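Local coordinates for NikO protein (Streptomyces tendae, PDB 4FQD) that transfers an enolpyruvyl group in nikkomycin biosynthesis and belongs to the MurA subfamily of the EPSP synthase family, at residues K325-V330 with A348-Y353; D342-L347 with F369-E374; L378-A383 with L389-P394. The protein carries 4 engineered substitutions. One frame throughout, in Å; residues are numbered along the deposited sequence.

Contact 1 (K325-V330 with A348-Y353); sequences KPLRPV and ALLGAY
The backbone amide of L327 and the carbonyl of Y353 make the polar link between loop 325-330 and segment 348-353, at 3.1 Å from N to O. The example is one of a beta-alpha-beta crossover in an alpha/beta inverse barrel: the loop feeds strand 331-334, the chain passes through helix 344-351, and strand 356-362 follows beside the first strand. The bond is fairly straight at the hydrogen (159°), but the donor reaches the oxygen from a direction tilted 35° out of the carbonyl plane. P326 CA lies beside the same oxygen, 3.8 Å from Y353 O.

The side chain of L327 carries the rest. With CG anti to the carbonyl carbon (chi1 -65°), L327 CD1, extended beyond it, comes within 3.6 Å of L350 O and 4.3 Å of L350 CB. L350 O is itself occupied, since it accepts the amide of Y353 at 3.1 Å from N to O.

Further out, L304 and M307 of helix 298-307 and L277 of helix 265-278 pack on L350, while L327 makes a second backbone link, to E355. Y353 swings its ring away from the loop, against L277, L323, P397 and A421. One edge of that ring meets the backbone of L349 in plane, with Y353 CD1 lying 3.4 Å from L349 O.

Contact 2 (D342-L347 with F369-E374); sequences DSQPFL and FGFAPE
Q344 reaches across to two phenylalanines, F369 and F371. From CB, aimed at the facing segment, the chain comes to CG, 4.0 Å from F369 CE1, in plane at the ring's edge. A bend at chi2 then brings CD nearer, and OE1 ends 3.3 Å from F369 CE1, the amide plane 61° from that ring. The same oxygen lies in plane at the edge of the F371 ring, 3.5 Å from F371 CE1, near the weakly positive ring hydrogens. NE2 turns to a different partner, hydrogen-bonding to E362 OE1, helping fix the amide's rotation.

P345 CB stands over one face of the F371 ring in a CH-pi contact, 3.9 Å from the centroid, and P345 CG lies 3.7 Å from F371 CE1. F371 is placed there by a CG set between backbone N and carbonyl carbon (chi1 59°). With an alanine at F371, P345 would probably face a gap and the Q344 oxygen would lose one of its two aromatic neighbours.

Inner helix 344-351 thus packs, through Q344, P345 and the two phenylalanines, on the type I beta turn (F369 to A372) leading into the more peripheral helix 372-378, as in the inverse alpha/beta barrel, whose helices lie inside its sheets.

Contact 3 (L378-A383 with L389-P394); sequences LGIRTA and LRVDGP
L389, near the start of strand 388-393, presses its CD1 against T382 CB at 3.9 Å, while its CA-H points to A383 O. R390 follows as a hydrogen-bonded antiparallel partner of A383: its N gives a bond to A383 O of 2.8 Å, in the carbonyl plane, and its O receives A383 N at 2.9 Å. That second bond is the more bent, 141° at the hydrogen, and T382 CA approaches the same oxygen.

The R390 side chain leaves with CG anti to the backbone N (chi1 -171°), then folds at chi2 and chi3 until one face of the guanidinium, toward its rim, rests on the methyl of A383, CB to CZ 3.6 Å. Three grips hold the flat group. The strongest is the bond from NE to A185 O of the second subunit; NH1 forms a salt bridge to D392 OD2 at 2.9 Å, though its hydrogen-bond geometry is poor, and NH2 reaches K184 O of the second subunit weakly. V391 pairs with T382 without hydrogen bonds between them, and its CG1 turns toward I380 CG2. D392 N then bonds R381 O at 3.1 Å, and the two CB atoms lie alongside each other.

This is a beta hairpin on the rim of a mixed sheet. Strand 388-393 continues the sheet by bonding to strand 356-362, whereas 382-385 is outermost within the chain. Helix 372-378 packs on the hairpin, L375 against I380 and A372 against T382, whose OG1 is held by E376, and closes in a Schellman motif at G379.

In the fold
Three neighbouring contacts illustrate how one sheet and its helices are knitted together. Contacts 1 and 2 share helix 344-351; their centres lie 14 Å apart, and A348 CB touches F371 CE2 at 4.0 Å. The hairpin of contact 3 packs against both, about 10 Å from contact 1 and 11 Å from contact 2, centre to centre. L349 CD1 meets I380 CD1 at 3.8 Å, and F369 CZ meets L389 CB at 3.6 Å. Contact 2 lies nearest the chain's centre, about 15 Å from it, against 24 and 26 Å for contacts 1 and 3. As in MurA, the substrates probably bind in the cleft between the two domains.

Contact 1 (K325-V330 with A348-Y353)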
ATOM      1  N   LYS A 325      -5.619  -3.056 -25.341  1.00 25.31           N
ATOM      2  CA  LYS A 325      -6.812  -2.579 -24.658  1.00 29.84           C
ATOM      3  C   LYS A 325      -6.368  -1.793 -23.427  1.00 22.89           C
ATOM      4  O   LYS A 325      -5.212  -1.901 -23.016  1.00 19.30           O
ATOM      5  CB  LYS A 325      -7.707  -3.758 -24.263  1.00 28.47           C
ATOM      6  CG  LYS A 325      -7.083  -4.719 -23.270  1.00 22.82           C
ATOM      7  CD  LYS A 325      -8.028  -5.870 -22.970  1.00 22.30           C
ATOM      8  CE  LYS A 325      -7.488  -6.756 -21.861  1.00 34.67           C
ATOM      9  NZ  LYS A 325      -6.172  -7.354 -22.211  1.00 32.71           N
ATOM     10  N   PRO A 326      -7.269  -0.981 -22.848  1.00 17.75           N
ATOM     11  CA  PRO A 326      -6.931  -0.237 -21.629  1.00 18.10           C
ATOM     12  C   PRO A 326      -6.444  -1.143 -20.497  1.00 19.19           C
ATOM     13  O   PRO A 326      -6.865  -2.295 -20.397  1.00 15.72           O
ATOM     14  CB  PRO A 326      -8.259   0.415 -21.243  1.00 22.40           C
ATOM     15  CG  PRO A 326      -8.959   0.603 -22.540  1.00 25.44           C
ATOM     16  CD  PRO A 326      -8.589  -0.586 -23.379  1.00 21.03           C
ATOM     17  N   LEU A 327      -5.554  -0.618 -19.662  1.00 15.30           N
ATOM     18  CA  LEU A 327      -5.005  -1.380 -18.549  1.00 14.39           C
ATOM     19  C   LEU A 327      -5.924  -1.345 -17.332  1.00 14.91           C
ATOM     20  O   LEU A 327      -6.940  -0.649 -17.325  1.00 13.77           O
ATOM     21  CB  LEU A 327      -3.621  -0.851 -18.170  1.00 11.90           C
ATOM     22  CG  LEU A 327      -2.520  -1.007 -19.221  1.00 19.14           C
ATOM     23  CD1 LEU A 327      -1.214  -0.407 -18.724  1.00  9.16           C
ATOM     24  CD2 LEU A 327      -2.337  -2.472 -19.592  1.00 16.32           C
ATOM     25  N   ARG A 328      -5.562  -2.109 -16.308  1.00 13.78           N
ATOM     26  CA  ARG A 328      -6.302  -2.116 -15.053  1.00 17.79           C
ATOM     27  C   ARG A 328      -5.520  -1.384 -13.969  1.00 15.87           C
ATOM     28  O   ARG A 328      -4.298  -1.511 -13.887  1.00 11.24           O
ATOM     29  CB  ARG A 328      -6.606  -3.549 -14.613  1.00 16.72           C
ATOM     30  CG  ARG A 328      -7.789  -4.181 -15.331  1.00 23.30           C
ATOM     31  CD  ARG A 328      -7.385  -5.451 -16.057  1.00 37.27           C
ATOM     32  NE  ARG A 328      -6.648  -6.365 -15.190  1.00 46.63           N
ATOM     33  CZ  ARG A 328      -6.184  -7.549 -15.578  1.00 40.83           C
ATOM     34  NH1 ARG A 328      -5.521  -8.317 -14.724  1.00 35.63           N
ATOM     35  NH2 ARG A 328      -6.383  -7.966 -16.821  1.00 41.50           N
ATOM     36  N   PRO A 329      -6.226  -0.608 -13.134  1.00 17.87           N
ATOM     37  CA  PRO A 329      -5.584   0.165 -12.066  1.00  9.78           C
ATOM     38  C   PRO A 329      -5.097  -0.728 -10.931  1.00 14.10           C
ATOM     39  O   PRO A 329      -5.637  -1.814 -10.718  1.00 12.55           O
ATOM     40  CB  PRO A 329      -6.711   1.075 -11.575  1.00 11.25           C
ATOM     41  CG  PRO A 329      -7.953   0.310 -11.864  1.00 13.35           C
ATOM     42  CD  PRO A 329      -7.687  -0.421 -13.149  1.00 11.60           C
ATOM     43  N   VAL A 330      -4.079  -0.265 -10.212  1.00 15.80           N
ATOM     44  CA  VAL A 330      -3.526  -1.008  -9.088  1.00 13.18           C
ATOM     45  C   VAL A 330      -3.202  -0.081  -7.924  1.00 13.34           C
ATOM     46  O   VAL A 330      -2.960   1.111  -8.116  1.00 11.76           O
ATOM     47  CB  VAL A 330      -2.231  -1.750  -9.483  1.00 12.67           C
ATOM     48  CG1 VAL A 330      -2.538  -2.937 -10.386  1.00 12.63           C
ATOM     49  CG2 VAL A 330      -1.256  -0.794 -10.152  1.00 10.36           C
ATOM     50  N   ALA A 348       3.459   4.762 -12.731  1.00 11.53           N
ATOM     51  CA  ALA A 348       2.518   5.873 -12.672  1.00 10.48           C
ATOM     52  C   ALA A 348       2.075   6.262 -14.076  1.00 12.11           C
ATOM     53  O   ALA A 348       0.906   6.567 -14.306  1.00 15.09           O
ATOM     54  CB  ALA A 348       3.145   7.062 -11.963  1.00  9.19           C
ATOM     55  N   LEU A 349       3.019   6.250 -15.011  1.00  8.32           N
ATOM     56  CA  LEU A 349       2.722   6.572 -16.402  1.00 12.86           C
ATOM     57  C   LEU A 349       1.817   5.511 -17.017  1.00 13.32           C
ATOM     58  O   LEU A 349       0.906   5.828 -17.783  1.00 14.32           O
ATOM     59  CB  LEU A 349       4.014   6.702 -17.211  1.00 10.89           C
ATOM     60  CG  LEU A 349       3.859   7.030 -18.697  1.00  9.62           C
ATOM     61  CD1 LEU A 349       3.024   8.288 -18.887  1.00  6.81           C
ATOM     62  CD2 LEU A 349       5.222   7.184 -19.353  1.00  8.53           C
ATOM     63  N   LEU A 350       2.072   4.251 -16.677  1.00 12.10           N
ATOM     64  CA  LEU A 350       1.237   3.149 -17.136  1.00 11.69           C
ATOM     65  C   LEU A 350      -0.168   3.262 -16.556  1.00 11.85           C
ATOM     66  O   LEU A 350      -1.146   2.867 -17.192  1.00 11.92           O
ATOM     67  CB  LEU A 350       1.854   1.805 -16.744  1.00 10.50           C
ATOM     68  CG  LEU A 350       3.122   1.382 -17.489  1.00 12.98           C
ATOM     69  CD1 LEU A 350       3.727   0.142 -16.852  1.00 12.31           C
ATOM     70  CD2 LEU A 350       2.817   1.133 -18.958  1.00 10.94           C
ATOM     71  N   GLY A 351      -0.260   3.808 -15.347  1.00  9.51           N
ATOM     72  CA  GLY A 351      -1.536   3.990 -14.681  1.00  9.30           C
ATOM     73  C   GLY A 351      -2.424   4.997 -15.386  1.00 13.37           C
ATOM     74  O   GLY A 351      -3.648   4.958 -15.255  1.00 11.56           O
ATOM     75  N   ALA A 352      -1.806   5.900 -16.142  1.00 11.21           N
ATOM     76  CA  ALA A 352      -2.543   6.904 -16.900  1.00 13.28           C
ATOM     77  C   ALA A 352      -3.325   6.264 -18.042  1.00 12.44           C
ATOM     78  O   ALA A 352      -4.240   6.869 -18.598  1.00  9.14           O
ATOM     79  CB  ALA A 352      -1.596   7.968 -17.435  1.00 11.00           C
ATOM     80  N   TYR A 353      -2.955   5.034 -18.386  1.00 10.79           N
ATOM     81  CA  TYR A 353      -3.622   4.297 -19.452  1.00 10.32           C
ATOM     82  C   TYR A 353      -4.559   3.237 -18.884  1.00 12.71           C
ATOM     83  O   TYR A 353      -5.204   2.501 -19.632  1.00 15.33           O
ATOM     84  CB  TYR A 353      -2.592   3.653 -20.380  1.00 10.45           C
ATOM     85  CG  TYR A 353      -1.813   4.646 -21.212  1.00 10.37           C
ATOM     86  CD1 TYR A 353      -0.751   5.357 -20.668  1.00  8.88           C
ATOM     87  CD2 TYR A 353      -2.135   4.869 -22.544  1.00 10.16           C
ATOM     88  CE1 TYR A 353      -0.035   6.266 -21.425  1.00 13.06           C
ATOM     89  CE2 TYR A 353      -1.425   5.774 -23.310  1.00 13.27           C
ATOM     90  CZ  TYR A 353      -0.376   6.469 -22.746  1.00 14.70           C
ATOM     91  OH  TYR A 353       0.334   7.371 -23.505  1.00 13.50           O
TER

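Contact 2 (D342-L347 with F369-E374)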
ATOM      1  N   ASP A 342      12.488   3.422  -7.785  1.00 20.21           N
ATOM      2  CA  ASP A 342      12.787   3.937  -9.117  1.00 22.86           C
ATOM      3  C   ASP A 342      11.814   3.412 -10.168  1.00 18.38           C
ATOM      4  O   ASP A 342      11.707   3.973 -11.259  1.00 19.37           O
ATOM      5  CB  ASP A 342      14.221   3.583  -9.517  1.00 22.44           C
ATOM      6  CG  ASP A 342      15.254   4.342  -8.711  1.00 30.23           C
ATOM      7  OD1 ASP A 342      15.000   5.518  -8.378  1.00 32.16           O
ATOM      8  OD2 ASP A 342      16.321   3.766  -8.412  1.00 38.62           O
ATOM      9  N   SER A 343      11.111   2.333  -9.838  1.00 15.46           N
ATOM     10  CA  SER A 343      10.170   1.718 -10.770  1.00 14.68           C
ATOM     11  C   SER A 343       8.823   2.433 -10.749  1.00 16.60           C
ATOM     12  O   SER A 343       8.089   2.431 -11.738  1.00 16.83           O
ATOM     13  CB  SER A 343       9.982   0.237 -10.436  1.00 13.27           C
ATOM     14  OG  SER A 343      11.212  -0.464 -10.508  1.00 22.76           O
ATOM     15  N   GLN A 344       8.515   3.048  -9.614  1.00 17.31           N
ATOM     16  CA  GLN A 344       7.234   3.721  -9.404  1.00 14.05           C
ATOM     17  C   GLN A 344       6.836   4.804 -10.431  1.00 13.89           C
ATOM     18  O   GLN A 344       5.674   4.855 -10.835  1.00 14.34           O
ATOM     19  CB  GLN A 344       7.144   4.243  -7.961  1.00 13.10           C
ATOM     20  CG  GLN A 344       6.657   5.669  -7.825  1.00 21.13           C
ATOM     21  CD  GLN A 344       7.587   6.511  -6.978  1.00 32.73           C
ATOM     22  OE1 GLN A 344       7.920   7.639  -7.337  1.00 43.45           O
ATOM     23  NE2 GLN A 344       8.011   5.967  -5.841  1.00 27.58           N
ATOM     24  N   PRO A 345       7.780   5.667 -10.859  1.00 14.09           N
ATOM     25  CA  PRO A 345       7.367   6.681 -11.840  1.00 12.33           C
ATOM     26  C   PRO A 345       6.875   6.090 -13.162  1.00 14.22           C
ATOM     27  O   PRO A 345       5.958   6.637 -13.776  1.00 15.29           O
ATOM     28  CB  PRO A 345       8.651   7.484 -12.075  1.00 11.87           C
ATOM     29  CG  PRO A 345       9.442   7.298 -10.836  1.00 12.80           C
ATOM     30  CD  PRO A 345       9.162   5.894 -10.397  1.00 15.62           C
ATOM     31  N   PHE A 346       7.478   4.985 -13.590  1.00 10.12           N
ATOM     32  CA  PHE A 346       7.087   4.346 -14.840  1.00 13.04           C
ATOM     33  C   PHE A 346       5.750   3.625 -14.697  1.00 12.99           C
ATOM     34  O   PHE A 346       4.990   3.508 -15.657  1.00 15.96           O
ATOM     35  CB  PHE A 346       8.175   3.382 -15.309  1.00  9.20           C
ATOM     36  CG  PHE A 346       9.528   4.019 -15.434  1.00 12.90           C
ATOM     37  CD1 PHE A 346       9.852   4.774 -16.549  1.00 11.82           C
ATOM     38  CD2 PHE A 346      10.473   3.869 -14.434  1.00 10.57           C
ATOM     39  CE1 PHE A 346      11.094   5.366 -16.665  1.00 14.98           C
ATOM     40  CE2 PHE A 346      11.718   4.457 -14.544  1.00 12.28           C
ATOM     41  CZ  PHE A 346      12.029   5.207 -15.661  1.00 16.97           C
ATOM     42  N   LEU A 347       5.468   3.147 -13.491  1.00 13.24           N
ATOM     43  CA  LEU A 347       4.195   2.504 -13.205  1.00  9.34           C
ATOM     44  C   LEU A 347       3.086   3.547 -13.120  1.00 12.85           C
ATOM     45  O   LEU A 347       1.922   3.259 -13.402  1.00 10.76           O
ATOM     46  CB  LEU A 347       4.282   1.706 -11.904  1.00  9.61           C
ATOM     47  CG  LEU A 347       5.316   0.578 -11.914  1.00 12.41           C
ATOM     48  CD1 LEU A 347       5.433  -0.065 -10.544  1.00 14.83           C
ATOM     49  CD2 LEU A 347       4.958  -0.458 -12.966  1.00 12.31           C
ATOM     50  N   PHE A 369       8.028  12.478  -5.819  1.00 25.79           N
ATOM     51  CA  PHE A 369       6.955  12.563  -6.795  1.00 21.10           C
ATOM     52  C   PHE A 369       7.085  13.879  -7.548  1.00 22.58           C
ATOM     53  O   PHE A 369       6.090  14.489  -7.933  1.00 23.74           O
ATOM     54  CB  PHE A 369       5.595  12.481  -6.102  1.00 17.98           C
ATOM     55  CG  PHE A 369       5.304  11.140  -5.494  1.00 14.91           C
ATOM     56  CD1 PHE A 369       5.648   9.974  -6.159  1.00 17.81           C
ATOM     57  CD2 PHE A 369       4.692  11.043  -4.255  1.00 17.14           C
ATOM     58  CE1 PHE A 369       5.382   8.737  -5.600  1.00 13.49           C
ATOM     59  CE2 PHE A 369       4.423   9.809  -3.692  1.00 14.85           C
ATOM     60  CZ  PHE A 369       4.769   8.654  -4.365  1.00 14.90           C
ATOM     61  N   GLY A 370       8.327  14.313  -7.751  1.00 21.29           N
ATOM     62  CA  GLY A 370       8.603  15.570  -8.422  1.00 18.68           C
ATOM     63  C   GLY A 370       8.297  15.542  -9.908  1.00 18.55           C
ATOM     64  O   GLY A 370       8.278  16.583 -10.565  1.00 26.53           O
ATOM     65  N   PHE A 371       8.061  14.347 -10.439  1.00 14.54           N
ATOM     66  CA  PHE A 371       7.707  14.188 -11.844  1.00 17.54           C
ATOM     67  C   PHE A 371       6.224  14.467 -12.069  1.00 15.73           C
ATOM     68  O   PHE A 371       5.803  14.782 -13.182  1.00 16.64           O
ATOM     69  CB  PHE A 371       8.055  12.775 -12.325  1.00 11.74           C
ATOM     70  CG  PHE A 371       7.369  11.682 -11.550  1.00 12.59           C
ATOM     71  CD1 PHE A 371       7.957  11.138 -10.421  1.00 21.06           C
ATOM     72  CD2 PHE A 371       6.136  11.196 -11.955  1.00 14.57           C
ATOM     73  CE1 PHE A 371       7.329  10.132  -9.708  1.00 20.72           C
ATOM     74  CE2 PHE A 371       5.501  10.192 -11.246  1.00 16.13           C
ATOM     75  CZ  PHE A 371       6.100   9.659 -10.121  1.00 16.54           C
ATOM     76  N   ALA A 372       5.441  14.349 -11.000  1.00 17.10           N
ATOM     77  CA  ALA A 372       3.986  14.496 -11.073  1.00 20.68           C
ATOM     78  C   ALA A 372       3.469  15.839 -11.619  1.00 17.65           C
ATOM     79  O   ALA A 372       2.600  15.844 -12.491  1.00 15.36           O
ATOM     80  CB  ALA A 372       3.337  14.165  -9.720  1.00 17.51           C
ATOM     81  N   PRO A 373       3.987  16.977 -11.113  1.00 15.34           N
ATOM     82  CA  PRO A 373       3.483  18.248 -11.651  1.00 16.52           C
ATOM     83  C   PRO A 373       3.836  18.443 -13.124  1.00 20.25           C
ATOM     84  O   PRO A 373       3.155  19.192 -13.825  1.00 21.14           O
ATOM     85  CB  PRO A 373       4.201  19.300 -10.799  1.00 15.59           C
ATOM     86  CG  PRO A 373       4.588  18.583  -9.552  1.00 18.99           C
ATOM     87  CD  PRO A 373       4.924  17.199  -9.998  1.00 12.53           C
ATOM     88  N   GLU A 374       4.887  17.773 -13.584  1.00 18.58           N
ATOM     89  CA  GLU A 374       5.302  17.874 -14.976  1.00 18.66           C
ATOM     90  C   GLU A 374       4.427  17.002 -15.871  1.00 22.38           C
ATOM     91  O   GLU A 374       4.111  17.379 -16.999  1.00 18.71           O
ATOM     92  CB  GLU A 374       6.775  17.497 -15.127  1.00 15.00           C
ATOM     93  CG  GLU A 374       7.710  18.350 -14.290  1.00 18.03           C
ATOM     94  CD  GLU A 374       7.557  19.831 -14.579  1.00 25.36           C
ATOM     95  OE1 GLU A 374       7.675  20.226 -15.758  1.00 17.75           O
ATOM     96  OE2 GLU A 374       7.311  20.600 -13.625  1.00 32.96           O
TER

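Contact 3 (L378-A383 with L389-P394)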
ATOM      1  N   LEU A 378       1.162  17.658 -19.256  1.00 14.70           N
ATOM      2  CA  LEU A 378       0.916  16.890 -20.470  1.00 16.65           C
ATOM      3  C   LEU A 378      -0.538  16.442 -20.587  1.00 14.82           C
ATOM      4  O   LEU A 378      -0.985  16.033 -21.657  1.00 16.60           O
ATOM      5  CB  LEU A 378       1.849  15.679 -20.541  1.00 13.52           C
ATOM      6  CG  LEU A 378       3.336  15.989 -20.729  1.00 18.76           C
ATOM      7  CD1 LEU A 378       4.146  14.705 -20.779  1.00  9.27           C
ATOM      8  CD2 LEU A 378       3.559  16.816 -21.987  1.00 13.60           C
ATOM      9  N   GLY A 379      -1.273  16.524 -19.483  1.00 15.43           N
ATOM     10  CA  GLY A 379      -2.677  16.153 -19.476  1.00 15.53           C
ATOM     11  C   GLY A 379      -2.998  15.048 -18.489  1.00 11.62           C
ATOM     12  O   GLY A 379      -4.164  14.743 -18.243  1.00 17.22           O
ATOM     13  N   ILE A 380      -1.958  14.448 -17.921  1.00 15.50           N
ATOM     14  CA  ILE A 380      -2.126  13.372 -16.952  1.00 16.78           C
ATOM     15  C   ILE A 380      -2.617  13.916 -15.612  1.00 14.67           C
ATOM     16  O   ILE A 380      -2.046  14.860 -15.069  1.00 17.06           O
ATOM     17  CB  ILE A 380      -0.810  12.596 -16.748  1.00 12.47           C
ATOM     18  CG1 ILE A 380      -0.279  12.097 -18.093  1.00 12.44           C
ATOM     19  CG2 ILE A 380      -1.012  11.438 -15.786  1.00 11.41           C
ATOM     20  CD1 ILE A 380       1.027  11.342 -17.995  1.00 12.64           C
ATOM     21  N   ARG A 381      -3.683  13.318 -15.088  1.00 15.92           N
ATOM     22  CA  ARG A 381      -4.286  13.770 -13.838  1.00 18.62           C
ATOM     23  C   ARG A 381      -3.648  13.079 -12.637  1.00 19.74           C
ATOM     24  O   ARG A 381      -3.757  11.862 -12.486  1.00 19.65           O
ATOM     25  CB  ARG A 381      -5.787  13.482 -13.841  1.00 17.44           C
ATOM     26  CG  ARG A 381      -6.512  13.887 -15.115  1.00 25.91           C
ATOM     27  CD  ARG A 381      -6.976  15.330 -15.071  1.00 33.11           C
ATOM     28  NE  ARG A 381      -8.220  15.510 -15.813  1.00 48.13           N
ATOM     29  CZ  ARG A 381      -8.288  15.730 -17.122  1.00 49.90           C
ATOM     30  NH1 ARG A 381      -7.178  15.799 -17.843  1.00 33.58           N
ATOM     31  NH2 ARG A 381      -9.466  15.879 -17.711  1.00 54.52           N
ATOM     32  N   THR A 382      -2.990  13.853 -11.781  1.00 19.54           N
ATOM     33  CA  THR A 382      -2.358  13.296 -10.589  1.00 17.37           C
ATOM     34  C   THR A 382      -2.772  14.030  -9.317  1.00 18.37           C
ATOM     35  O   THR A 382      -3.296  15.142  -9.367  1.00 20.55           O
ATOM     36  CB  THR A 382      -0.818  13.325 -10.685  1.00 17.87           C
ATOM     37  OG1 THR A 382      -0.362  14.683 -10.685  1.00 25.66           O
ATOM     38  CG2 THR A 382      -0.338  12.625 -11.951  1.00 19.07           C
ATOM     39  N   ALA A 383      -2.532  13.388  -8.179  1.00 16.81           N
ATOM     40  CA  ALA A 383      -2.765  13.996  -6.876  1.00 15.14           C
ATOM     41  C   ALA A 383      -1.701  13.502  -5.905  1.00 15.57           C
ATOM     42  O   ALA A 383      -1.418  12.305  -5.840  1.00 15.87           O
ATOM     43  CB  ALA A 383      -4.156  13.660  -6.367  1.00 13.43           C
ATOM     44  N   LEU A 389       0.851   9.020  -3.985  1.00 15.39           N
ATOM     45  CA  LEU A 389       0.554   9.572  -5.300  1.00 12.56           C
ATOM     46  C   LEU A 389      -0.606   8.809  -5.929  1.00 12.93           C
ATOM     47  O   LEU A 389      -0.629   7.578  -5.919  1.00  8.80           O
ATOM     48  CB  LEU A 389       1.783   9.494  -6.206  1.00 13.95           C
ATOM     49  CG  LEU A 389       1.540   9.668  -7.708  1.00 14.68           C
ATOM     50  CD1 LEU A 389       1.011  11.061  -8.019  1.00 14.38           C
ATOM     51  CD2 LEU A 389       2.813   9.383  -8.492  1.00 16.96           C
ATOM     52  N   ARG A 390      -1.572   9.543  -6.470  1.00 13.11           N
ATOM     53  CA  ARG A 390      -2.720   8.924  -7.117  1.00 12.86           C
ATOM     54  C   ARG A 390      -2.839   9.380  -8.566  1.00 11.80           C
ATOM     55  O   ARG A 390      -2.691  10.563  -8.867  1.00 16.53           O
ATOM     56  CB  ARG A 390      -4.007   9.250  -6.358  1.00  8.40           C
ATOM     57  CG  ARG A 390      -5.223   8.467  -6.828  1.00  7.50           C
ATOM     58  CD  ARG A 390      -6.413   9.386  -7.029  1.00 12.30           C
ATOM     59  NE  ARG A 390      -6.600  10.293  -5.900  1.00 22.88           N
ATOM     60  CZ  ARG A 390      -7.073  11.530  -6.005  1.00 16.12           C
ATOM     61  NH1 ARG A 390      -7.409  12.015  -7.193  1.00 14.01           N
ATOM     62  NH2 ARG A 390      -7.208  12.285  -4.924  1.00 24.05           N
ATOM     63  N   VAL A 391      -3.101   8.432  -9.461  1.00  9.46           N
ATOM     64  CA  VAL A 391      -3.311   8.742 -10.868  1.00 10.24           C
ATOM     65  C   VAL A 391      -4.743   8.411 -11.276  1.00 11.38           C
ATOM     66  O   VAL A 391      -5.197   7.277 -11.115  1.00 11.85           O
ATOM     67  CB  VAL A 391      -2.325   7.975 -11.772  1.00 14.88           C
ATOM     68  CG1 VAL A 391      -2.635   8.231 -13.239  1.00 11.77           C
ATOM     69  CG2 VAL A 391      -0.892   8.370 -11.448  1.00 12.59           C
ATOM     70  N   ASP A 392      -5.452   9.406 -11.799  1.00 14.79           N
ATOM     71  CA  ASP A 392      -6.845   9.231 -12.198  1.00 14.33           C
ATOM     72  C   ASP A 392      -6.974   8.812 -13.657  1.00 14.68           C
ATOM     73  O   ASP A 392      -7.273   9.632 -14.523  1.00 18.30           O
ATOM     74  CB  ASP A 392      -7.637  10.517 -11.955  1.00 13.03           C
ATOM     75  CG  ASP A 392      -7.839  10.805 -10.482  1.00 20.06           C
ATOM     76  OD1 ASP A 392      -8.008   9.841  -9.707  1.00 19.83           O
ATOM     77  OD2 ASP A 392      -7.830  11.994 -10.100  1.00 17.24           O
ATOM     78  N   GLY A 393      -6.754   7.529 -13.922  1.00 13.76           N
ATOM     79  CA  GLY A 393      -6.883   7.000 -15.266  1.00 13.75           C
ATOM     80  C   GLY A 393      -8.333   6.765 -15.644  1.00 15.67           C
ATOM     81  O   GLY A 393      -9.170   6.531 -14.772  1.00 16.98           O
ATOM     82  N   PRO A 394      -8.642   6.816 -16.950  1.00 16.94           N
ATOM     83  CA  PRO A 394      -7.690   7.078 -18.035  1.00 16.30           C
ATOM     84  C   PRO A 394      -7.365   8.561 -18.175  1.00 15.79           C
ATOM     85  O   PRO A 394      -8.268   9.397 -18.151  1.00 17.07           O
ATOM     86  CB  PRO A 394      -8.440   6.598 -19.288  1.00 11.87           C
ATOM     87  CG  PRO A 394      -9.667   5.882 -18.788  1.00 17.58           C
ATOM     88  CD  PRO A 394      -9.979   6.500 -17.472  1.00 17.31           C
TER